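Side-chain contacts in protease (Penicillium cyclopium, PDB 5Z6O), which hydrolyses peptide bonds as a calcium-binding, subtilisin-type serine protease of the proteinase K kind: residues A[113-118]-A[133-138]; A[150-153]-A[158-161]; A[265-268]-A[272-275]; A[184-189]-A[194-199]. One frame throughout, in Å; residues are numbered along the deposited sequence. Where two conformers were deposited one is given.

Contact 1: A[113-118]-A[133-138]; sequences AGMDWA and MNMSLG. With PMS (phenylmethanesulfonic acid), chain C.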
loop_
_atom_site.group_PDB
_atom_site.type_symbol
_atom_site.label_atom_id
_atom_site.label_comp_id
_atom_site.label_asym_id
_atom_site.label_seq_id
_atom_site.Cartn_x
_atom_site.Cartn_y
_atom_site.Cartn_z
ATOM N N ALA A 113 9.288 16.338 -1.828
ATOM C CA ALA A 113 10.276 16.476 -0.751
ATOM C C ALA A 113 10.226 15.284 0.207
ATOM O O ALA A 113 11.273 14.797 0.662
ATOM C CB ALA A 113 10.044 17.795 0.005
ATOM N N GLY A 114 9.024 14.777 0.500
ATOM C CA GLY A 114 8.938 13.598 1.363
ATOM C C GLY A 114 9.480 12.344 0.698
ATOM O O GLY A 114 10.165 11.525 1.333
ATOM N N MET A 115 9.198 12.186 -0.603
ATOM C CA MET A 115 9.739 11.047 -1.348
ATOM C C MET A 115 11.257 11.068 -1.365
ATOM O O MET A 115 11.911 10.024 -1.165
ATOM C CB MET A 115 9.203 11.059 -2.785
ATOM C CG MET A 115 7.688 10.986 -2.846
ATOM S SD MET A 115 7.029 11.346 -4.473
ATOM C CE MET A 115 7.673 9.954 -5.361
ATOM N N ASP A 116 11.824 12.256 -1.620
ATOM C CA ASP A 116 13.272 12.417 -1.625
ATOM C C ASP A 116 13.875 12.082 -0.264
ATOM O O ASP A 116 14.925 11.409 -0.183
ATOM C CB ASP A 116 13.629 13.855 -2.024
ATOM C CG ASP A 116 13.497 14.121 -3.523
ATOM O OD1 ASP A 116 13.207 13.193 -4.321
ATOM O OD2 ASP A 116 13.680 15.291 -3.898
ATOM N N TRP A 117 13.235 12.550 0.818
ATOM C CA TRP A 117 13.721 12.223 2.159
ATOM C C TRP A 117 13.762 10.719 2.369
ATOM O O TRP A 117 14.743 10.170 2.906
ATOM C CB TRP A 117 12.837 12.879 3.218
ATOM C CG TRP A 117 13.288 12.556 4.600
ATOM C CD1 TRP A 117 14.116 13.305 5.393
ATOM C CD2 TRP A 117 12.970 11.367 5.352
ATOM N NE1 TRP A 117 14.340 12.648 6.596
ATOM C CE2 TRP A 117 13.646 11.460 6.596
ATOM C CE3 TRP A 117 12.188 10.242 5.096
ATOM C CZ2 TRP A 117 13.557 10.464 7.571
ATOM C CZ3 TRP A 117 12.088 9.246 6.084
ATOM C CH2 TRP A 117 12.776 9.366 7.298
ATOM N N ALA A 118 12.707 10.027 1.931
ATOM C CA ALA A 118 12.636 8.587 2.173
ATOM C C ALA A 118 13.725 7.834 1.414
ATOM O O ALA A 118 14.292 6.848 1.922
ATOM C CB ALA A 118 11.243 8.088 1.800
ATOM N N MET A 133 7.659 1.665 -0.457
ATOM C CA MET A 133 7.005 2.942 -0.262
ATOM C C MET A 133 5.565 2.817 -0.700
ATOM O O MET A 133 5.289 2.290 -1.779
ATOM C CB MET A 133 7.716 4.043 -1.064
ATOM C CG MET A 133 7.047 5.408 -0.909
ATOM S SD MET A 133 7.843 6.736 -1.863
ATOM C CE MET A 133 9.349 6.982 -0.937
ATOM N N ASN A 134 4.651 3.321 0.118
ATOM C CA ASN A 134 3.240 3.318 -0.241
ATOM C C ASN A 134 2.768 4.752 -0.473
ATOM O O ASN A 134 2.928 5.614 0.401
ATOM C CB ASN A 134 2.385 2.674 0.836
ATOM C CG ASN A 134 0.929 2.565 0.393
ATOM O OD1 ASN A 134 0.585 1.722 -0.452
ATOM N ND2 ASN A 134 0.084 3.431 0.916
ATOM N N MET A 135 2.095 4.990 -1.603
ATOM C CA MET A 135 1.585 6.333 -1.920
ATOM C C MET A 135 0.098 6.201 -2.204
ATOM O O MET A 135 -0.284 5.854 -3.313
ATOM C CB MET A 135 2.295 6.983 -3.109
ATOM C CG MET A 135 3.680 7.487 -2.695
ATOM S SD MET A 135 4.432 8.537 -4.025
ATOM C CE MET A 135 3.351 9.945 -4.084
ATOM N N SER A 136 -0.723 6.453 -1.206
ATOM C CA SER A 136 -2.173 6.404 -1.387
ATOM C C SER A 136 -2.710 7.794 -1.625
ATOM O O SER A 136 -3.501 8.293 -0.857
ATOM C CB SER A 136 -2.839 5.771 -0.166
ATOM O OG SER A 136 -2.618 4.361 -0.125
ATOM N N LEU A 137 -2.179 8.476 -2.618
ATOM C CA LEU A 137 -2.599 9.813 -2.977
ATOM C C LEU A 137 -2.334 9.955 -4.467
ATOM O O LEU A 137 -1.596 9.176 -5.067
ATOM C CB LEU A 137 -1.851 10.895 -2.194
ATOM C CG LEU A 137 -0.322 10.833 -2.268
ATOM C CD1 LEU A 137 0.240 11.573 -3.480
ATOM C CD2 LEU A 137 0.296 11.385 -0.972
ATOM N N GLY A 138 -2.959 10.937 -5.068
ATOM C CA GLY A 138 -2.868 11.036 -6.513
ATOM C C GLY A 138 -3.414 12.379 -6.916
ATOM O O GLY A 138 -4.041 13.085 -6.120
HETATM C C PMS C . -7.272 9.153 -1.300
HETATM S S PMS C . -7.774 7.482 -0.802
HETATM C C1 PMS C . -6.826 9.175 -2.770
HETATM C C2 PMS C . -6.164 8.103 -3.358
HETATM C C3 PMS C . -5.771 8.167 -4.688
HETATM C C4 PMS C . -6.038 9.296 -5.446
HETATM C C5 PMS C . -6.694 10.367 -4.857
HETATM C C6 PMS C . -7.099 10.301 -3.534
HETATM O O2S PMS C . -8.673 7.500 0.399
HETATM O O1S PMS C . -8.627 6.822 -1.843
#

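Contact 2: A[150-153]-A[158-161]; sequences ANVV and FLSV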
loop_
_atom_site.group_PDB
_atom_site.type_symbol
_atom_site.label_atom_id
_atom_site.label_comp_id
_atom_site.label_asym_id
_atom_site.label_seq_id
_atom_site.Cartn_x
_atom_site.Cartn_y
_atom_site.Cartn_z
ATOM N N ALA A 150 9.491 7.617 -10.536
ATOM C CA ALA A 150 10.421 6.739 -11.232
ATOM C C ALA A 150 11.769 6.726 -10.534
ATOM O O ALA A 150 12.435 5.693 -10.481
ATOM C CB ALA A 150 10.595 7.156 -12.701
ATOM N N ASN A 151 12.197 7.870 -10.006
ATOM C CA ASN A 151 13.467 7.908 -9.295
ATOM C C ASN A 151 13.425 7.067 -8.019
ATOM O O ASN A 151 14.438 6.467 -7.631
ATOM C CB ASN A 151 13.828 9.354 -8.964
ATOM C CG ASN A 151 15.157 9.459 -8.269
ATOM O OD1 ASN A 151 16.189 9.133 -8.854
ATOM N ND2 ASN A 151 15.145 9.881 -7.006
ATOM N N VAL A 152 12.291 7.069 -7.307
ATOM C CA VAL A 152 12.181 6.196 -6.128
ATOM C C VAL A 152 12.502 4.763 -6.518
ATOM O O VAL A 152 13.272 4.064 -5.834
ATOM C CB VAL A 152 10.772 6.301 -5.500
ATOM C CG1 VAL A 152 10.542 5.242 -4.371
ATOM C CG2 VAL A 152 10.566 7.688 -4.953
ATOM N N VAL A 153 11.857 4.283 -7.583
ATOM C CA VAL A 153 12.028 2.876 -7.953
ATOM C C VAL A 153 13.458 2.622 -8.425
ATOM O O VAL A 153 14.082 1.615 -8.071
ATOM C CB VAL A 153 10.991 2.494 -9.024
ATOM C CG1 VAL A 153 11.212 1.037 -9.504
ATOM C CG2 VAL A 153 9.595 2.624 -8.462
ATOM N N PHE A 158 10.609 -0.181 -3.715
ATOM C CA PHE A 158 9.396 -0.604 -4.410
ATOM C C PHE A 158 8.314 0.422 -4.118
ATOM O O PHE A 158 8.224 0.927 -2.999
ATOM C CB PHE A 158 8.975 -1.993 -3.927
ATOM C CG PHE A 158 7.556 -2.387 -4.314
ATOM C CD1 PHE A 158 7.285 -3.014 -5.514
ATOM C CD2 PHE A 158 6.504 -2.114 -3.454
ATOM C CE1 PHE A 158 5.979 -3.379 -5.847
ATOM C CE2 PHE A 158 5.209 -2.481 -3.760
ATOM C CZ PHE A 158 4.943 -3.119 -4.951
ATOM N N LEU A 159 7.494 0.751 -5.126
ATOM C CA LEU A 159 6.543 1.835 -4.926
ATOM C C LEU A 159 5.159 1.372 -5.354
ATOM O O LEU A 159 4.927 1.104 -6.538
ATOM C CB LEU A 159 6.996 3.095 -5.685
ATOM C CG LEU A 159 6.048 4.306 -5.623
ATOM C CD1 LEU A 159 5.606 4.634 -4.187
ATOM C CD2 LEU A 159 6.762 5.492 -6.261
ATOM N N SER A 160 4.250 1.213 -4.398
ATOM C CA SER A 160 2.855 0.923 -4.712
ATOM C C SER A 160 2.047 2.215 -4.663
ATOM O O SER A 160 2.164 2.991 -3.713
ATOM C CB SER A 160 2.283 -0.112 -3.736
ATOM O OG SER A 160 2.394 0.338 -2.412
ATOM N N VAL A 161 1.220 2.434 -5.686
ATOM C CA VAL A 161 0.477 3.678 -5.874
ATOM C C VAL A 161 -0.999 3.391 -6.081
ATOM O O VAL A 161 -1.353 2.536 -6.901
ATOM C CB VAL A 161 1.042 4.439 -7.101
ATOM C CG1 VAL A 161 0.280 5.693 -7.338
ATOM C CG2 VAL A 161 2.526 4.791 -6.879
#

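Contact 3: A[265-268]-A[272-275]; sequences SGAP and TTKL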
loop_
_atom_site.group_PDB
_atom_site.type_symbol
_atom_site.label_atom_id
_atom_site.label_comp_id
_atom_site.label_asym_id
_atom_site.label_seq_id
_atom_site.Cartn_x
_atom_site.Cartn_y
_atom_site.Cartn_z
ATOM N N SER A 265 -14.357 -9.869 -11.510
ATOM C CA SER A 265 -15.536 -9.949 -12.349
ATOM C C SER A 265 -15.853 -8.553 -12.877
ATOM O O SER A 265 -15.891 -7.597 -12.100
ATOM C CB SER A 265 -16.707 -10.487 -11.527
ATOM O OG SER A 265 -17.876 -10.656 -12.313
ATOM N N GLY A 266 -16.084 -8.443 -14.190
ATOM C CA GLY A 266 -16.494 -7.168 -14.765
ATOM C C GLY A 266 -15.482 -6.047 -14.649
ATOM O O GLY A 266 -15.860 -4.893 -14.436
ATOM N N ALA A 267 -14.200 -6.362 -14.748
ATOM C CA ALA A 267 -13.163 -5.351 -14.869
ATOM C C ALA A 267 -13.379 -4.544 -16.147
ATOM O O ALA A 267 -13.705 -5.113 -17.181
ATOM C CB ALA A 267 -11.770 -5.982 -14.913
ATOM N N PRO A 268 -13.184 -3.245 -16.118
ATOM C CA PRO A 268 -13.315 -2.448 -17.348
ATOM C C PRO A 268 -12.455 -2.952 -18.512
ATOM O O PRO A 268 -11.426 -3.608 -18.326
ATOM C CB PRO A 268 -12.890 -1.046 -16.887
ATOM C CG PRO A 268 -13.258 -1.008 -15.441
ATOM C CD PRO A 268 -12.971 -2.413 -14.923
ATOM N N THR A 272 -6.529 -5.299 -16.502
ATOM C CA THR A 272 -6.260 -6.618 -15.943
ATOM C C THR A 272 -7.362 -7.047 -14.995
ATOM O O THR A 272 -8.032 -6.224 -14.380
ATOM C CB THR A 272 -4.924 -6.625 -15.194
ATOM O OG1 THR A 272 -4.661 -7.952 -14.753
ATOM C CG2 THR A 272 -4.986 -5.720 -13.963
ATOM N N THR A 273 -7.571 -8.361 -14.889
ATOM C CA THR A 273 -8.499 -8.881 -13.906
ATOM C C THR A 273 -7.778 -9.627 -12.789
ATOM O O THR A 273 -8.425 -10.363 -12.049
ATOM C CB THR A 273 -9.533 -9.778 -14.577
ATOM O OG1 THR A 273 -8.872 -10.907 -15.137
ATOM C CG2 THR A 273 -10.174 -9.037 -15.707
ATOM N N LYS A 274 -6.473 -9.392 -12.628
ATOM C CA LYS A 274 -5.664 -10.058 -11.608
ATOM C C LYS A 274 -5.896 -9.440 -10.240
ATOM O O LYS A 274 -6.012 -8.223 -10.111
ATOM C CB LYS A 274 -4.171 -9.970 -11.953
ATOM C CG LYS A 274 -3.790 -11.078 -12.965
ATOM C CD LYS A 274 -2.315 -11.127 -13.276
ATOM C CE LYS A 274 -1.953 -12.433 -14.032
ATOM N NZ LYS A 274 -1.155 -13.435 -13.218
ATOM N N LEU A 275 -5.999 -10.304 -9.243
ATOM C CA LEU A 275 -6.263 -9.918 -7.855
ATOM C C LEU A 275 -5.117 -10.405 -6.976
ATOM O O LEU A 275 -4.730 -11.573 -7.065
ATOM C CB LEU A 275 -7.575 -10.545 -7.368
ATOM C CG LEU A 275 -7.868 -10.279 -5.852
ATOM C CD1 LEU A 275 -8.003 -8.785 -5.556
ATOM C CD2 LEU A 275 -9.159 -11.008 -5.488
#

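Contact 4: A[184-189]-A[194-199]; sequences IAASTN and ASFTNF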
loop_
_atom_site.group_PDB
_atom_site.type_symbol
_atom_site.label_atom_id
_atom_site.label_comp_id
_atom_site.label_asym_id
_atom_site.label_seq_id
_atom_site.Cartn_x
_atom_site.Cartn_y
_atom_site.Cartn_z
ATOM N N ILE A 184 -2.357 0.279 -8.409
ATOM C CA ILE A 184 -3.270 -0.691 -7.793
ATOM C C ILE A 184 -4.705 -0.176 -7.892
ATOM O O ILE A 184 -5.012 0.922 -7.419
ATOM C CB ILE A 184 -2.908 -0.959 -6.318
ATOM C CG1 ILE A 184 -1.406 -1.217 -6.131
ATOM C CG2 ILE A 184 -3.731 -2.117 -5.778
ATOM C CD1 ILE A 184 -0.888 -2.328 -7.076
ATOM N N ALA A 185 -5.590 -0.984 -8.471
ATOM C CA ALA A 185 -7.016 -0.689 -8.513
ATOM C C ALA A 185 -7.737 -1.404 -7.377
ATOM O O ALA A 185 -7.185 -2.299 -6.724
ATOM C CB ALA A 185 -7.609 -1.094 -9.876
ATOM N N ALA A 186 -8.973 -0.976 -7.115
ATOM C CA ALA A 186 -9.703 -1.403 -5.922
ATOM C C ALA A 186 -10.769 -2.448 -6.249
ATOM O O ALA A 186 -11.585 -2.241 -7.153
ATOM C CB ALA A 186 -10.365 -0.207 -5.251
ATOM N N SER A 187 -10.802 -3.542 -5.474
ATOM C CA SER A 187 -11.807 -4.585 -5.662
ATOM C C SER A 187 -12.781 -4.601 -4.489
ATOM O O SER A 187 -12.510 -4.023 -3.435
ATOM C CB SER A 187 -11.144 -5.969 -5.807
ATOM O OG SER A 187 -10.578 -6.430 -4.580
ATOM N N THR A 188 -13.913 -5.316 -4.662
ATOM C CA THR A 188 -14.929 -5.421 -3.617
ATOM C C THR A 188 -14.963 -6.843 -3.075
ATOM O O THR A 188 -14.353 -7.749 -3.636
ATOM C CB THR A 188 -16.318 -5.083 -4.158
ATOM O OG1 THR A 188 -16.703 -6.120 -5.107
ATOM C CG2 THR A 188 -16.291 -3.731 -4.861
ATOM N N ASN A 189 -15.761 -7.055 -2.016
ATOM C CA ASN A 189 -15.778 -8.359 -1.356
ATOM C C ASN A 189 -16.462 -9.427 -2.194
ATOM O O ASN A 189 -16.253 -10.607 -1.921
ATOM C CB ASN A 189 -16.414 -8.294 0.062
ATOM C CG ASN A 189 -17.858 -7.785 0.087
ATOM O OD1 ASN A 189 -18.528 -7.902 1.117
ATOM N ND2 ASN A 189 -18.318 -7.191 -0.984
ATOM N N ALA A 194 -14.472 -2.097 -8.034
ATOM C CA ALA A 194 -15.217 -1.080 -7.296
ATOM C C ALA A 194 -15.656 0.031 -8.242
ATOM O O ALA A 194 -14.936 0.378 -9.165
ATOM C CB ALA A 194 -14.340 -0.499 -6.183
ATOM N N SER A 195 -16.851 0.586 -8.018
ATOM C CA SER A 195 -17.410 1.515 -9.005
ATOM C C SER A 195 -16.547 2.762 -9.183
ATOM O O SER A 195 -16.524 3.352 -10.269
ATOM C CB SER A 195 -18.825 1.923 -8.589
ATOM O OG SER A 195 -18.828 2.468 -7.286
ATOM N N PHE A 196 -15.860 3.199 -8.129
ATOM C CA PHE A 196 -15.066 4.420 -8.198
ATOM C C PHE A 196 -13.670 4.218 -8.767
ATOM O O PHE A 196 -12.980 5.211 -8.994
ATOM C CB PHE A 196 -14.925 5.026 -6.795
ATOM C CG PHE A 196 -14.410 4.044 -5.771
ATOM C CD1 PHE A 196 -13.043 3.759 -5.696
ATOM C CD2 PHE A 196 -15.288 3.372 -4.905
ATOM C CE1 PHE A 196 -12.562 2.827 -4.779
ATOM C CE2 PHE A 196 -14.812 2.450 -3.951
ATOM C CZ PHE A 196 -13.421 2.174 -3.897
ATOM N N THR A 197 -13.199 2.989 -8.967
ATOM C CA THR A 197 -11.769 2.815 -9.223
ATOM C C THR A 197 -11.376 3.297 -10.610
ATOM O O THR A 197 -12.112 3.117 -11.582
ATOM C CB THR A 197 -11.322 1.346 -9.028
ATOM O OG1 THR A 197 -9.883 1.298 -9.035
ATOM C CG2 THR A 197 -11.837 0.441 -10.157
ATOM N N ASN A 198 -10.204 3.924 -10.689
ATOM C CA ASN A 198 -9.581 4.157 -11.980
ATOM C C ASN A 198 -9.125 2.821 -12.545
ATOM O O ASN A 198 -9.001 1.835 -11.817
ATOM C CB ASN A 198 -8.403 5.132 -11.856
ATOM C CG ASN A 198 -8.843 6.588 -11.691
ATOM O OD1 ASN A 198 -10.025 6.908 -11.670
ATOM N ND2 ASN A 198 -7.877 7.468 -11.547
ATOM N N PHE A 199 -8.898 2.785 -13.863
ATOM C CA PHE A 199 -8.667 1.529 -14.580
ATOM C C PHE A 199 -7.726 1.808 -15.743
ATOM O O PHE A 199 -7.108 2.877 -15.834
ATOM C CB PHE A 199 -9.993 0.920 -15.083
ATOM C CG PHE A 199 -10.843 1.910 -15.826
ATOM C CD1 PHE A 199 -10.596 2.195 -17.178
ATOM C CD2 PHE A 199 -11.855 2.598 -15.164
ATOM C CE1 PHE A 199 -11.362 3.141 -17.847
ATOM C CE2 PHE A 199 -12.624 3.533 -15.832
ATOM C CZ PHE A 199 -12.372 3.807 -17.166
#

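Contact 1: A[113-118]-A[133-138]
Met115 reaches from helix 108-124 toward two methionines of strand 131-135, and its unbranched thioether touches each at a different level. The contacts begin beyond CB. CG comes alongside the sulfur of Met133, 4.4 Å from its SD. The next atom, SD, lies 3.9 Å from Met135 SD, and CE, bent aside by the last torsion (chi3 66°), ends 3.8 Å from that same sulfur. The side chains of Met115 and Met135 cross at about a right angle. Segments 113-118 and 133-135 run nearly antiparallel, at 170°, as befits the return half of a beta-alpha-beta crossover that leads from strand 93-98 over 37-42 to 131-135 in the parallel subtilase sheet. One turn further along the helix, the methyl of Ala118 is met at 3.5 Å by CE of Met133, which leaves the strand extended, CG anti to the backbone N (chi1 179°), and bends only at its last torsion; a small alanine suits this spot, where the long thioether needs access to the helix. Beyond Met135 the strand gives way to pocket wall: Ser136 O lies 3.7 Å from C2 of the bound phenylmethanesulfonic acid, and Gly138 N lies 3.5 Å from its C4.

Contact 2: A[150-153]-A[158-161]
Leu159 points from strand 157-162 at the last turns of helix 143-154, where it meets Val152 and Val153. All the side-chain contact is apolar. The leucine touches at two levels: its CB, close to the strand, lies 3.8 Å from Val153 CG2, while its CD2, at the far end, lies 4.2 Å from Val152 CB. Val153 and Leu159 cross at about a right angle, so the valine abuts the base of the leucine and does not run along it. With CG anti to the backbone N (chi1 177°), Leu159 extends away from its own strand, which carries the branched tip to Val152. Valine suits the helix here because its two methyls begin right at CB and fill space close to the backbone; leucine suits the strand because it spans the gap.

Hydrogen bonding belongs to the backbone framework and does not cross between the two segments. Leu159 bonds through its main chain with Cys182 of one adjoining strand, whereas strand 131-135 is the neighbour on the other side. This is the classic beta-alpha-beta crossover between neighbouring strands, 131-135 to 157-162, and the turn after the helix is tight: the CA atoms of Val153 and Phe158 are 5.6 Å apart. Phe158 points away from the helix, and its ring packs on helices 227-245 and 249-259 across the sheet.

With no charge or directional bond across it, the contact probably depends on burial of apolar surface and close fit, added to the constraint of the short connecting turn.

Contact 3: A[265-268]-A[272-275]
A small surface contact between methyl groups, Ala267 against Thr273, lies within the loop that joins strand 261-262 to its antiparallel partner 274-275. The CB of Ala267 points at the returning chain and meets Thr273 CG2 at 3.5 Å, the alanine methyl meeting the threonine methyl from the side. The same CB also lies 3.8 Å from the carbonyl oxygen Thr272 O, a buried polar atom for which the model holds no partner. Threonine presents its methyl here because OG1 sits between the backbone N and the carbonyl carbon (chi1 64°), leaving CG2 beside the backbone N, on the side that faces the alanine. With backbones this close, 5.9 Å between the CA atoms of Ala267 and Thr273, a side chain of one carbon fits well.

No hydrogen bond links the two segments, but the returning one is braced from within. Thr272 OG1 accepts from Lys274 N at 3.1 Å, with an N-H...O angle of 159°, which makes an ST turn beside the weakly bonded strand at about 274-275.

Around this loop, Ala267 and Pro268 rest on Tyr206 of strand 205-208, an outer strand of the main sheet, while the ammonium of Lys274 hydrogen-bonds to Val257 O and Ala260 O, around the end of helix 249-259.

Contact 4: A[184-189]-A[194-199]
Thr197 and Ala194, the two ends of a type I beta turn, dock onto Ala186 near the end of strand 182-187 in the parallel subtilase sheet. Both main-chain polar atoms of Ala186 are met by this turn. Ala186 N donates to Thr197 OG1 at 3.1 Å, nearly straight at 165°. Ala186 O accepts from Ala194 N at 3.0 Å, the donor tilted 25° from the carbonyl plane. Two residues earlier, Ile184 lies beside strand 157-162, and the turn appears to continue that edge where the strand has ended.

Thr197 OG1 is used twice: besides accepting, it donates to the carbonyl of the next residue, Asn198 O, in the carbonyl plane on a lone pair. That hydroxyl stands anti to the backbone N (chi1 -169°), which turns it to the strand. A valine in its place would keep the shape but would probably leave Ala186 N and Asn198 O each without this partner. The turn closes with Thr197 N to Ala194 O, 3.1 Å.

Asn198 OD1 accepts from the backbone of Glu166 and Gln168, and its ND2 donates to Ala163 O, both ends of the amide in use. Thr188 turns its OG1 to Gly192 N and its methyl to Ala194. Alanines suit the crowded interface: Ala194 CB lies 3.6 Å above the plane of the Phe196 ring, offset toward the rim, and Ala186 CB approaches Phe196 CE1 at 3.8 Å.

Contacts 1, 2 and 4 share the central parallel sheet. Contacts 1 and 2, with centres 9 Å apart, interlock through the probable hydrogen bond Met133 N to Phe158 O (2.7 Å) and through packing of Met115 CE on Val152 CG2. Contact 2 passes to contact 4 by a probable bond between Val161 O and Ile184 N, 2.9 Å. Contact 3 joins contact 4 from outside, Pro268 CB lying 3.7 Å from Phe199 CG; it is on the opposite side of the chain's centre from contact 1. Contacts 1 and 4 do not touch (nearest atoms about 7 Å apart), yet both border the inhibitor: 133-138 lies against it and the Phe196 side chain is about 6 Å away.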